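Nucleoside kinase (Methanococcus jannaschii, PDB 2C4E) catalyses the magnesium- or manganese-dependent transfer of a phosphate group from ATP to nucleosides, inosine, guanosine and cytidine above all, giving nucleoside monophosphates. Local coordinates at residues N181-N186 and D202-R207; V213-K218 and K228-C233; I222-K227 and Y261-C266; G267-A272 and D291-R296. All coordinates share one frame; numbering follows the deposited sequence.

Contact 1. Residues N181-N186 and D202-R207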
loop_
_atom_site.group_PDB
_atom_site.type_symbol
_atom_site.label_atom_id
_atom_site.label_comp_id
_atom_site.label_asym_id
_atom_site.label_seq_id
_atom_site.Cartn_x
_atom_site.Cartn_y
_atom_site.Cartn_z
ATOM N N ASN A 181 27.353 -10.726 -20.907
ATOM C CA ASN A 181 27.311 -11.037 -22.342
ATOM C C ASN A 181 26.240 -10.230 -23.079
ATOM O O ASN A 181 26.546 -9.627 -24.096
ATOM C CB ASN A 181 27.113 -12.534 -22.585
ATOM C CG ASN A 181 28.270 -13.345 -22.071
ATOM O OD1 ASN A 181 29.347 -13.477 -22.733
ATOM N ND2 ASN A 181 28.108 -13.858 -20.876
ATOM N N PHE A 182 25.007 -10.213 -22.575
ATOM C CA PHE A 182 23.922 -9.424 -23.160
ATOM C C PHE A 182 23.550 -8.354 -22.165
ATOM O O PHE A 182 23.126 -8.669 -21.053
ATOM C CB PHE A 182 22.641 -10.229 -23.405
ATOM C CG PHE A 182 22.821 -11.517 -24.166
ATOM C CD1 PHE A 182 22.983 -12.712 -23.476
ATOM C CD2 PHE A 182 22.769 -11.549 -25.540
ATOM C CE1 PHE A 182 23.118 -13.911 -24.161
ATOM C CE2 PHE A 182 22.891 -12.764 -26.243
ATOM C CZ PHE A 182 23.070 -13.928 -25.548
ATOM N N LEU A 183 23.715 -7.094 -22.555
ATOM C CA LEU A 183 23.378 -5.955 -21.728
ATOM C C LEU A 183 22.170 -5.253 -22.327
ATOM O O LEU A 183 22.213 -4.782 -23.471
ATOM C CB LEU A 183 24.568 -5.008 -21.651
ATOM C CG LEU A 183 24.390 -3.700 -20.880
ATOM C CD1 LEU A 183 24.101 -4.036 -19.409
ATOM C CD2 LEU A 183 25.653 -2.888 -21.034
ATOM N N PHE A 184 21.096 -5.217 -21.560
ATOM C CA PHE A 184 19.872 -4.537 -21.939
ATOM C C PHE A 184 19.730 -3.248 -21.131
ATOM O O PHE A 184 19.912 -3.252 -19.918
ATOM C CB PHE A 184 18.652 -5.407 -21.624
ATOM C CG PHE A 184 18.541 -6.680 -22.427
ATOM C CD1 PHE A 184 19.117 -7.874 -21.962
ATOM C CD2 PHE A 184 17.795 -6.727 -23.590
ATOM C CE1 PHE A 184 18.983 -9.060 -22.680
ATOM C CE2 PHE A 184 17.665 -7.903 -24.299
ATOM C CZ PHE A 184 18.251 -9.066 -23.847
ATOM N N MET A 185 19.373 -2.159 -21.794
ATOM C CA MET A 185 19.015 -0.929 -21.110
ATOM C C MET A 185 17.989 -0.183 -21.930
ATOM O O MET A 185 18.042 -0.174 -23.148
ATOM C CB MET A 185 20.238 -0.031 -20.894
ATOM C CG MET A 185 21.151 -0.461 -19.751
ATOM S SD MET A 185 22.438 0.804 -19.449
ATOM C CE MET A 185 23.609 0.315 -20.646
ATOM N N ASN A 186 17.052 0.455 -21.255
ATOM C CA ASN A 186 16.201 1.426 -21.908
ATOM C C ASN A 186 17.031 2.664 -22.241
ATOM O O ASN A 186 18.078 2.880 -21.644
ATOM C CB ASN A 186 15.025 1.785 -21.011
ATOM C CG ASN A 186 14.027 0.660 -20.920
ATOM O OD1 ASN A 186 13.614 0.113 -21.942
ATOM N ND2 ASN A 186 13.650 0.288 -19.702
ATOM N N ASP A 202 31.189 1.685 -28.638
ATOM C CA ASP A 202 32.337 0.808 -28.865
ATOM C C ASP A 202 32.994 0.390 -27.549
ATOM O O ASP A 202 33.547 -0.715 -27.456
ATOM C CB ASP A 202 33.362 1.471 -29.796
ATOM C CG ASP A 202 32.943 1.427 -31.258
ATOM O OD1 ASP A 202 33.715 1.904 -32.107
ATOM O OD2 ASP A 202 31.867 0.943 -31.664
ATOM N N ASP A 203 32.942 1.266 -26.542
ATOM C CA ASP A 203 33.414 0.901 -25.201
ATOM C C ASP A 203 32.605 -0.223 -24.563
ATOM O O ASP A 203 33.177 -1.086 -23.915
ATOM C CB ASP A 203 33.438 2.103 -24.269
ATOM C CG ASP A 203 34.323 3.211 -24.786
ATOM O OD1 ASP A 203 35.563 3.036 -24.791
ATOM O OD2 ASP A 203 33.874 4.286 -25.230
ATOM N N TYR A 204 31.280 -0.193 -24.699
ATOM C CA TYR A 204 30.473 -1.325 -24.253
ATOM C C TYR A 204 30.873 -2.580 -24.981
ATOM O O TYR A 204 30.960 -3.654 -24.374
ATOM C CB TYR A 204 28.994 -1.097 -24.499
ATOM C CG TYR A 204 28.391 -0.058 -23.613
ATOM C CD1 TYR A 204 28.228 1.248 -24.061
ATOM C CD2 TYR A 204 27.957 -0.371 -22.334
ATOM C CE1 TYR A 204 27.664 2.216 -23.255
ATOM C CE2 TYR A 204 27.384 0.581 -21.521
ATOM C CZ TYR A 204 27.240 1.883 -21.985
ATOM O OH TYR A 204 26.656 2.843 -21.187
ATOM N N LEU A 205 31.096 -2.464 -26.280
ATOM C CA LEU A 205 31.319 -3.655 -27.100
ATOM C C LEU A 205 32.703 -4.274 -26.902
ATOM O O LEU A 205 32.941 -5.387 -27.353
ATOM C CB LEU A 205 31.082 -3.344 -28.577
ATOM C CG LEU A 205 29.631 -3.002 -28.927
ATOM C CD1 LEU A 205 29.557 -2.478 -30.353
ATOM C CD2 LEU A 205 28.741 -4.197 -28.751
ATOM N N GLU A 206 33.615 -3.557 -26.246
ATOM C CA GLU A 206 34.873 -4.168 -25.811
ATOM C C GLU A 206 34.625 -5.114 -24.630
ATOM O O GLU A 206 35.452 -5.955 -24.327
ATOM C CB GLU A 206 35.908 -3.108 -25.426
ATOM C CG GLU A 206 36.509 -2.399 -26.630
ATOM C CD GLU A 206 37.462 -1.274 -26.251
ATOM O OE1 GLU A 206 37.961 -1.264 -25.104
ATOM O OE2 GLU A 206 37.721 -0.394 -27.097
ATOM N N ARG A 207 33.480 -4.972 -23.974
ATOM C CA ARG A 207 33.181 -5.727 -22.767
ATOM C C ARG A 207 32.056 -6.741 -22.921
ATOM O O ARG A 207 32.100 -7.772 -22.281
ATOM C CB ARG A 207 32.854 -4.766 -21.652
ATOM C CG ARG A 207 34.077 -3.952 -21.266
ATOM C CD ARG A 207 33.783 -2.662 -20.586
ATOM N NE ARG A 207 35.011 -1.994 -20.154
ATOM C CZ ARG A 207 35.733 -1.141 -20.894
ATOM N NH1 ARG A 207 35.377 -0.821 -22.141
ATOM N NH2 ARG A 207 36.824 -0.588 -20.373
#
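Leu183 and Met185 of strand 182-186 meet the ring of Tyr204 from helix 201-205, a strand-to-helix packing on one face of the central sheet of the ribokinase fold. The contact is wholly apolar. CD2 of Leu183 lies 3.7 Å from CD2 of the Tyr204 ring; with CG anti to its backbone N (chi1 177°), the leucine reaches out from the strand to that side of the ring. Two residues on, the Met185 chain bends at chi3 (-84°), which brings its methyl CE to 3.9 Å from CE2 of Tyr204. A leucine and a flexible methionine suit this buried place, for both are apolar and can adapt to the CD2-CE2 side of the ring.

The polar end of the tyrosine is served separately: its hydroxyl is hydrogen-bonded with OG of Ser194, on helix 187-197. A serine in place of Tyr204 would probably leave Leu183 and Met185 without their apolar partner and Ser194 without its mate. Polar bonding within 202-207 ties Arg207 back to Asp203. Arg207, whose NE is salt-bridged to Glu178, sends NH1 to the carbonyl O of Asp203 at 2.8 Å, an oxygen that lies only 8° out of the guanidinium plane.

Contact 2. Residues V213-K218 and K228-C233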
loop_
_atom_site.group_PDB
_atom_site.type_symbol
_atom_site.label_atom_id
_atom_site.label_comp_id
_atom_site.label_asym_id
_atom_site.label_seq_id
_atom_site.Cartn_x
_atom_site.Cartn_y
_atom_site.Cartn_z
ATOM N N VAL A 213 19.530 -1.699 -26.713
ATOM C CA VAL A 213 18.908 -0.491 -26.217
ATOM C C VAL A 213 17.462 -0.469 -26.680
ATOM O O VAL A 213 17.175 -0.426 -27.876
ATOM C CB VAL A 213 19.651 0.776 -26.695
ATOM C CG1 VAL A 213 18.953 2.027 -26.186
ATOM C CG2 VAL A 213 21.116 0.742 -26.259
ATOM N N THR A 214 16.560 -0.518 -25.719
ATOM C CA THR A 214 15.145 -0.528 -26.002
ATOM C C THR A 214 14.584 0.876 -25.863
ATOM O O THR A 214 14.951 1.627 -24.952
ATOM C CB THR A 214 14.444 -1.520 -25.053
ATOM O OG1 THR A 214 14.840 -1.242 -23.702
ATOM C CG2 THR A 214 14.950 -2.917 -25.277
ATOM N N LYS A 215 13.707 1.224 -26.800
ATOM C CA LYS A 215 13.122 2.552 -26.905
ATOM C C LYS A 215 11.586 2.472 -26.943
ATOM O O LYS A 215 10.929 3.384 -27.416
ATOM C CB LYS A 215 13.654 3.253 -28.161
ATOM C CG LYS A 215 15.163 3.152 -28.363
ATOM C CD LYS A 215 15.587 3.733 -29.702
ATOM C CE LYS A 215 17.090 3.626 -29.908
ATOM N NZ LYS A 215 17.476 3.883 -31.322
ATOM N N GLY A 216 11.025 1.376 -26.439
ATOM C CA GLY A 216 9.578 1.198 -26.369
ATOM C C GLY A 216 8.840 1.297 -27.699
ATOM O O GLY A 216 8.936 0.400 -28.538
ATOM N N SER A 217 8.087 2.378 -27.881
ATOM C CA SER A 217 7.264 2.554 -29.075
ATOM C C SER A 217 8.082 2.913 -30.327
ATOM O O SER A 217 7.571 2.821 -31.445
ATOM C CB SER A 217 6.218 3.645 -28.847
ATOM O OG SER A 217 6.833 4.901 -28.617
ATOM N N LYS A 218 9.339 3.322 -30.136
ATOM C CA LYS A 218 10.271 3.555 -31.246
ATOM C C LYS A 218 11.167 2.335 -31.528
ATOM O O LYS A 218 12.157 2.438 -32.261
ATOM C CB LYS A 218 11.158 4.766 -30.954
ATOM C CG LYS A 218 10.392 6.062 -30.753
ATOM C CD LYS A 218 11.330 7.256 -30.712
ATOM C CE LYS A 218 10.564 8.553 -30.511
ATOM N NZ LYS A 218 11.470 9.731 -30.469
ATOM N N LYS A 228 25.070 -3.137 -36.385
ATOM C CA LYS A 228 23.987 -2.441 -35.688
ATOM C C LYS A 228 22.663 -2.873 -36.334
ATOM O O LYS A 228 22.455 -2.671 -37.541
ATOM C CB LYS A 228 24.159 -0.922 -35.786
ATOM C CG LYS A 228 22.947 -0.092 -35.359
ATOM C CD LYS A 228 23.208 1.406 -35.566
ATOM C CE LYS A 228 22.015 2.257 -35.150
ATOM N NZ LYS A 228 22.208 3.703 -35.483
ATOM N N ILE A 229 21.774 -3.453 -35.533
ATOM C CA ILE A 229 20.526 -4.028 -36.018
ATOM C C ILE A 229 19.347 -3.251 -35.476
ATOM O O ILE A 229 19.124 -3.208 -34.274
ATOM C CB ILE A 229 20.379 -5.499 -35.564
ATOM C CG1 ILE A 229 21.644 -6.297 -35.902
ATOM C CG2 ILE A 229 19.125 -6.113 -36.182
ATOM C CD1 ILE A 229 21.663 -7.683 -35.270
ATOM N N GLU A 230 18.567 -2.665 -36.377
ATOM C CA GLU A 230 17.388 -1.913 -35.992
ATOM C C GLU A 230 16.155 -2.807 -35.984
ATOM O O GLU A 230 15.841 -3.456 -36.981
ATOM C CB GLU A 230 17.195 -0.745 -36.955
ATOM C CG GLU A 230 18.381 0.197 -36.951
ATOM C CD GLU A 230 18.102 1.471 -36.185
ATOM O OE1 GLU A 230 17.727 1.361 -35.003
ATOM O OE2 GLU A 230 18.245 2.569 -36.765
ATOM N N ILE A 231 15.463 -2.824 -34.852
ATOM C CA ILE A 231 14.283 -3.650 -34.646
ATOM C C ILE A 231 13.095 -2.720 -34.507
ATOM O O ILE A 231 13.104 -1.862 -33.634
ATOM C CB ILE A 231 14.420 -4.476 -33.341
ATOM C CG1 ILE A 231 15.746 -5.237 -33.300
ATOM C CG2 ILE A 231 13.231 -5.409 -33.181
ATOM C CD1 ILE A 231 15.888 -6.313 -34.376
ATOM N N PRO A 232 12.073 -2.859 -35.351
ATOM C CA PRO A 232 10.900 -2.000 -35.210
ATOM C C PRO A 232 10.053 -2.402 -34.014
ATOM O O PRO A 232 10.181 -3.513 -33.470
ATOM C CB PRO A 232 10.128 -2.211 -36.527
ATOM C CG PRO A 232 10.971 -3.116 -37.370
ATOM C CD PRO A 232 11.928 -3.796 -36.479
ATOM N N CYS A 233 9.230 -1.461 -33.576
ATOM C CA CYS A 233 8.165 -1.744 -32.639
ATOM C C CYS A 233 7.082 -2.509 -33.395
ATOM O O CYS A 233 6.825 -2.219 -34.561
ATOM C CB CYS A 233 7.606 -0.434 -32.095
ATOM S SG CYS A 233 6.389 -0.648 -30.783
#
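The ATP site of this kinase includes Thr214-Gly219, the end of strand 210-214 and the turn after it, and one shoulder of that turn rests on Cys233, just past the end of strand 228-231. Cys233 is directed at the turn and touches its backbone rather than its side chains: CB lies 3.3 Å from the carbonyl O of Ser217, and SG is 3.6 Å from the O of Gly216. With SG anti to the backbone N (chi1 -174°), the sulfur extends alongside both carbonyl oxygens, being 3.7 Å from that of Ser217. A small, weakly polar side chain suits such a place, where two peptide oxygens both lie near it.

Lys215 and Gly216 together face Gly219, forming a classic beta bulge where strand 210-214 gives way to the nucleotide-binding turn. Gly216 takes a positive phi (57°), a backbone shape that glycine adopts most readily. The turn is drawn tight by a backbone hydrogen bond from Lys218 N to the O of Lys215, 3.2 Å long. Farther back, the outstretched Lys215 chain brings NZ to 4.5 Å from OE1 of Glu230, too far for a salt bridge but near enough for the opposite charges probably to attract. At the strand end of the turn, the hydroxyl of Thr214 is hydrogen-bonded with Asn186, another ATP-binding residue, and with Arg250, the inferred transition-state stabiliser.

Contact 3. Residues I222-K227 and Y261-C266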
loop_
_atom_site.group_PDB
_atom_site.type_symbol
_atom_site.label_atom_id
_atom_site.label_comp_id
_atom_site.label_asym_id
_atom_site.label_seq_id
_atom_site.Cartn_x
_atom_site.Cartn_y
_atom_site.Cartn_z
ATOM N N ILE A 222 20.037 -3.375 -31.558
ATOM C CA ILE A 222 21.038 -4.300 -31.087
ATOM C C ILE A 222 22.392 -3.922 -31.670
ATOM O O ILE A 222 22.541 -3.825 -32.885
ATOM C CB ILE A 222 20.680 -5.730 -31.542
ATOM C CG1 ILE A 222 19.273 -6.105 -31.064
ATOM C CG2 ILE A 222 21.737 -6.703 -31.042
ATOM C CD1 ILE A 222 18.662 -7.274 -31.833
ATOM N N TYR A 223 23.381 -3.723 -30.808
ATOM C CA TYR A 223 24.737 -3.434 -31.252
ATOM C C TYR A 223 25.620 -4.610 -30.939
ATOM O O TYR A 223 25.628 -5.086 -29.812
ATOM C CB TYR A 223 25.310 -2.223 -30.514
ATOM C CG TYR A 223 24.560 -0.950 -30.732
ATOM C CD1 TYR A 223 23.591 -0.517 -29.833
ATOM C CD2 TYR A 223 24.833 -0.155 -31.836
ATOM C CE1 TYR A 223 22.918 0.680 -30.035
ATOM C CE2 TYR A 223 24.171 1.032 -32.038
ATOM C CZ TYR A 223 23.203 1.438 -31.139
ATOM O OH TYR A 223 22.553 2.640 -31.361
ATOM N N THR A 224 26.348 -5.090 -31.936
ATOM C CA THR A 224 27.448 -6.025 -31.719
ATOM C C THR A 224 28.716 -5.422 -32.323
ATOM O O THR A 224 28.679 -4.340 -32.905
ATOM C CB THR A 224 27.143 -7.373 -32.367
ATOM O OG1 THR A 224 27.073 -7.221 -33.792
ATOM C CG2 THR A 224 25.748 -7.863 -31.985
ATOM N N LYS A 225 29.838 -6.119 -32.194
ATOM C CA LYS A 225 31.096 -5.644 -32.769
ATOM C C LYS A 225 30.978 -5.482 -34.276
ATOM O O LYS A 225 31.492 -4.525 -34.848
ATOM C CB LYS A 225 32.236 -6.607 -32.429
ATOM C CG LYS A 225 32.687 -6.540 -30.977
ATOM C CD LYS A 225 33.906 -7.418 -30.732
ATOM C CE LYS A 225 34.251 -7.501 -29.255
ATOM N NZ LYS A 225 35.097 -8.682 -28.941
ATOM N N ASP A 226 30.257 -6.408 -34.901
ATOM C CA ASP A 226 30.154 -6.487 -36.354
ATOM C C ASP A 226 29.029 -5.641 -36.954
ATOM O O ASP A 226 29.100 -5.283 -38.131
ATOM C CB ASP A 226 29.928 -7.950 -36.769
ATOM C CG ASP A 226 31.163 -8.820 -36.568
ATOM O OD1 ASP A 226 32.011 -8.862 -37.488
ATOM O OD2 ASP A 226 31.367 -9.502 -35.535
ATOM N N LYS A 227 28.003 -5.322 -36.162
ATOM C CA LYS A 227 26.708 -4.908 -36.713
ATOM C C LYS A 227 25.887 -4.000 -35.790
ATOM O O LYS A 227 25.969 -4.107 -34.573
ATOM C CB LYS A 227 25.872 -6.174 -36.986
ATOM C CG LYS A 227 25.310 -6.311 -38.383
ATOM C CD LYS A 227 24.269 -7.443 -38.449
ATOM C CE LYS A 227 24.906 -8.782 -38.795
ATOM N NZ LYS A 227 23.958 -9.912 -38.592
ATOM N N TYR A 261 18.084 -18.828 -32.676
ATOM C CA TYR A 261 17.901 -17.864 -33.750
ATOM C C TYR A 261 18.980 -16.782 -33.690
ATOM O O TYR A 261 19.617 -16.586 -32.657
ATOM C CB TYR A 261 16.516 -17.224 -33.639
ATOM C CG TYR A 261 15.396 -18.220 -33.768
ATOM C CD1 TYR A 261 14.677 -18.646 -32.653
ATOM C CD2 TYR A 261 15.048 -18.738 -35.005
ATOM C CE1 TYR A 261 13.658 -19.575 -32.770
ATOM C CE2 TYR A 261 14.019 -19.665 -35.134
ATOM C CZ TYR A 261 13.330 -20.075 -34.003
ATOM O OH TYR A 261 12.289 -20.970 -34.107
ATOM N N ASP A 262 19.162 -16.091 -34.799
ATOM C CA ASP A 262 20.138 -14.997 -34.877
ATOM C C ASP A 262 19.617 -13.786 -34.090
ATOM O O ASP A 262 18.447 -13.728 -33.695
ATOM C CB ASP A 262 20.569 -14.695 -36.328
ATOM C CG ASP A 262 19.529 -13.945 -37.143
ATOM O OD1 ASP A 262 18.343 -13.864 -36.770
ATOM O OD2 ASP A 262 19.828 -13.396 -38.229
ATOM N N LEU A 263 20.510 -12.849 -33.789
ATOM C CA LEU A 263 20.140 -11.779 -32.871
ATOM C C LEU A 263 19.037 -10.900 -33.425
ATOM O O LEU A 263 18.197 -10.424 -32.671
ATOM C CB LEU A 263 21.360 -10.941 -32.482
ATOM C CG LEU A 263 22.384 -11.723 -31.648
ATOM C CD1 LEU A 263 23.605 -10.875 -31.358
ATOM C CD2 LEU A 263 21.846 -12.258 -30.337
ATOM N N GLU A 264 18.998 -10.693 -34.742
ATOM C CA GLU A 264 17.917 -9.906 -35.308
ATOM C C GLU A 264 16.576 -10.559 -35.004
ATOM O O GLU A 264 15.649 -9.895 -34.564
ATOM C CB GLU A 264 18.057 -9.718 -36.816
ATOM C CG GLU A 264 16.915 -8.919 -37.415
ATOM C CD GLU A 264 17.186 -8.449 -38.832
ATOM O OE1 GLU A 264 18.142 -8.941 -39.460
ATOM O OE2 GLU A 264 16.440 -7.573 -39.312
ATOM N N LYS A 265 16.465 -11.856 -35.250
ATOM C CA LYS A 265 15.209 -12.552 -34.940
ATOM C C LYS A 265 14.913 -12.522 -33.448
ATOM O O LYS A 265 13.754 -12.409 -33.050
ATOM C CB LYS A 265 15.203 -13.985 -35.475
ATOM C CG LYS A 265 13.870 -14.707 -35.252
ATOM C CD LYS A 265 13.590 -15.758 -36.341
ATOM C CE LYS A 265 12.440 -16.674 -35.962
ATOM N NZ LYS A 265 12.118 -17.588 -37.078
ATOM N N CYS A 266 15.950 -12.594 -32.616
ATOM C CA CYS A 266 15.747 -12.459 -31.180
ATOM C C CYS A 266 15.093 -11.128 -30.864
ATOM O O CYS A 266 14.153 -11.066 -30.070
ATOM C CB CYS A 266 17.053 -12.600 -30.417
ATOM S SG CYS A 266 17.742 -14.268 -30.473
#
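Ile222 of strand 220-223 presses its CD1 methyl against the backbone of the first turn of helix 263-277, 3.3 Å from the carbonyl O of Leu263. The isoleucine's two branches divide the work. CG1 stands anti to the carbonyl carbon (chi1 -56°) and, with chi2 near 161°, carries CD1 outward to the helix backbone, close to CA of Glu264 as well. CG2, anti to the backbone N, also faces the helix, 4.5 Å from Leu263 CB. A branched chain fits here because it fills width as well as depth between strand and helix.

Thr224 works beside it through its methyl. CG2 lies 3.7 Å from CD1 of Leu263, the two chains meeting at a slant. The torsion that aims the methyl at the leucine (chi1 65°) leaves OG1 on the other branch, turned back to its own hairpin, where it accepts a weak hydrogen bond from Lys227 N. Threonine can thus give one branch to each neighbour. The turn itself is closed by Thr224 N bonding to the O of Lys227 at 2.8 Å.

Asp262 is the N-cap of the helix: its OD1 accepts from Lys265 N at 3.1 Å, approached from above the carboxylate plane. Across the contact, Lys227 NZ stands 5.4 Å from OD2 of Asp262, so their charges may attract weakly.

Helix 245-258 adjoins the contact, with Phe253 against Ile222 and Tyr257 against Leu263, while Ile229 and Ile231 of edge strand 228-231 lie beside Ile222 within the layer between sheet and helices.

Contact 4. Residues G267-A272 and D291-R296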
loop_
_atom_site.group_PDB
_atom_site.type_symbol
_atom_site.label_atom_id
_atom_site.label_comp_id
_atom_site.label_asym_id
_atom_site.label_seq_id
_atom_site.Cartn_x
_atom_site.Cartn_y
_atom_site.Cartn_z
ATOM N N GLY A 267 15.570 -10.061 -31.500
ATOM C CA GLY A 267 15.003 -8.743 -31.308
ATOM C C GLY A 267 13.551 -8.670 -31.737
ATOM O O GLY A 267 12.729 -8.087 -31.037
ATOM N N LEU A 268 13.248 -9.271 -32.887
ATOM C CA LEU A 268 11.893 -9.263 -33.439
ATOM C C LEU A 268 10.930 -10.047 -32.562
ATOM O O LEU A 268 9.813 -9.616 -32.333
ATOM C CB LEU A 268 11.888 -9.828 -34.864
ATOM C CG LEU A 268 12.595 -8.991 -35.936
ATOM C CD1 LEU A 268 12.844 -9.850 -37.193
ATOM C CD2 LEU A 268 11.798 -7.754 -36.289
ATOM N N ILE A 269 11.383 -11.180 -32.034
ATOM C CA ILE A 269 10.574 -11.941 -31.098
ATOM C C ILE A 269 10.354 -11.147 -29.815
ATOM O O ILE A 269 9.250 -11.153 -29.284
ATOM C CB ILE A 269 11.218 -13.318 -30.811
ATOM C CG1 ILE A 269 11.175 -14.194 -32.069
ATOM C CG2 ILE A 269 10.567 -13.982 -29.608
ATOM C CD1 ILE A 269 9.807 -14.778 -32.416
ATOM N N GLY A 270 11.393 -10.482 -29.306
ATOM C CA GLY A 270 11.230 -9.634 -28.137
ATOM C C GLY A 270 10.153 -8.576 -28.361
ATOM O O GLY A 270 9.244 -8.392 -27.538
ATOM N N ALA A 271 10.246 -7.910 -29.505
ATOM C CA ALA A 271 9.288 -6.872 -29.894
ATOM C C ALA A 271 7.875 -7.437 -29.994
ATOM O O ALA A 271 6.929 -6.850 -29.477
ATOM C CB ALA A 271 9.692 -6.257 -31.207
ATOM N N ALA A 272 7.736 -8.585 -30.646
ATOM C CA ALA A 272 6.421 -9.202 -30.816
ATOM C C ALA A 272 5.849 -9.628 -29.466
ATOM O O ALA A 272 4.661 -9.444 -29.195
ATOM C CB ALA A 272 6.512 -10.373 -31.748
ATOM N N ASP A 291 4.045 -19.867 -30.703
ATOM C CA ASP A 291 3.373 -19.850 -32.000
ATOM C C ASP A 291 2.579 -18.563 -32.195
ATOM O O ASP A 291 2.525 -18.047 -33.303
ATOM C CB ASP A 291 2.484 -21.081 -32.195
ATOM C CG ASP A 291 3.284 -22.357 -32.405
ATOM O OD1 ASP A 291 4.531 -22.300 -32.602
ATOM O OD2 ASP A 291 2.737 -23.475 -32.385
ATOM N N LYS A 292 1.999 -18.022 -31.123
ATOM C CA LYS A 292 1.246 -16.772 -31.230
ATOM C C LYS A 292 2.162 -15.587 -31.543
ATOM O O LYS A 292 1.775 -14.675 -32.283
ATOM C CB LYS A 292 0.433 -16.487 -29.955
ATOM C CG LYS A 292 -0.771 -17.400 -29.767
ATOM C CD LYS A 292 -1.976 -16.946 -30.583
ATOM C CE LYS A 292 -3.100 -17.975 -30.534
ATOM N NZ LYS A 292 -4.161 -17.705 -31.544
ATOM N N VAL A 293 3.368 -15.598 -30.979
ATOM C CA VAL A 293 4.334 -14.545 -31.243
ATOM C C VAL A 293 4.830 -14.631 -32.681
ATOM O O VAL A 293 4.931 -13.611 -33.372
ATOM C CB VAL A 293 5.516 -14.625 -30.263
ATOM C CG1 VAL A 293 6.692 -13.805 -30.746
ATOM C CG2 VAL A 293 5.075 -14.164 -28.889
ATOM N N VAL A 294 5.129 -15.841 -33.138
ATOM C CA VAL A 294 5.580 -16.021 -34.517
ATOM C C VAL A 294 4.492 -15.544 -35.483
ATOM O O VAL A 294 4.787 -14.867 -36.469
ATOM C CB VAL A 294 6.003 -17.492 -34.791
ATOM C CG1 VAL A 294 6.310 -17.707 -36.267
ATOM C CG2 VAL A 294 7.227 -17.844 -33.941
ATOM N N GLU A 295 3.239 -15.859 -35.174
ATOM C CA GLU A 295 2.106 -15.472 -36.017
ATOM C C GLU A 295 1.968 -13.958 -36.136
ATOM O O GLU A 295 1.640 -13.435 -37.201
ATOM C CB GLU A 295 0.812 -16.070 -35.456
ATOM C CG GLU A 295 -0.409 -15.948 -36.350
ATOM C CD GLU A 295 -1.667 -16.488 -35.687
ATOM O OE1 GLU A 295 -1.747 -16.460 -34.440
ATOM O OE2 GLU A 295 -2.577 -16.944 -36.411
ATOM N N ARG A 296 2.229 -13.247 -35.045
ATOM C CA ARG A 296 2.060 -11.799 -35.047
ATOM C C ARG A 296 3.140 -11.110 -35.873
ATOM O O ARG A 296 2.843 -10.153 -36.582
ATOM C CB ARG A 296 2.035 -11.239 -33.633
ATOM C CG ARG A 296 1.675 -9.784 -33.607
ATOM C CD ARG A 296 1.324 -9.272 -32.255
ATOM N NE ARG A 296 -0.073 -9.509 -31.914
ATOM C CZ ARG A 296 -0.650 -9.024 -30.818
ATOM N NH1 ARG A 296 0.053 -8.282 -29.980
ATOM N NH2 ARG A 296 -1.934 -9.265 -30.570
#
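Ile269 is the first residue along helix 267-272 to touch helix 291-296. Its CD1 lies 3.7 Å from CG1 of Val293 and 4.3 Å from CG2 of Val294, so one methyl serves two successive valines. The CB of Ile269 does not aim at the other helix; chi2 near -75° bends the chain and brings CD1 round to it. Its shorter branch, CG2, also approaches Val293 CG1, at 4.0 Å.

One turn further on, Ala272 has its CB directed toward the other helix, 3.6 Å from CG1 of Val293. Here the backbones come nearest, the CA atoms of Ala272 and Val293 being 5.8 Å apart, and alanine's single methyl suits so close an approach. Val293 CG1, anti to the backbone N (chi1 164°), thus packs against both Ile269 and Ala272. Beyond this apolar patch, Arg296 directs its guanidinium to Glu279 in a salt bridge and to Phe276 in a cation-pi contact, joining its helix to the end of helix 263-277 and the chain just after it.

The axes of the two short segments pass 9.2 Å apart at 101°, close to perpendicular. This is plain apolar helix-helix packing, by which the C-terminal helix of the ribokinase fold lies across a helix that itself covers the central sheet.

Followed from the N terminus, contact 1 comes first, closing the loop from strand 182-186 through helix 187-197 to helix 201-205. The chain then enters strand 210-214, the neighbour of 182-186 in the main sheet, and contact 2 opens. Contacts 2 and 3 cross, their segments alternating: strand 220-223 starts contact 3 before strand 228-231 completes contact 2, and contact 3 closes only at helix 263-277, after helix 245-258. Contact 4 follows in series and closes the loop from helix 263-277 to the C-terminal helix 290-299. Thr214 links contacts 1 and 2 at the ATP site, while Ile231 packs on helix 263-277 between contacts 3 and 4.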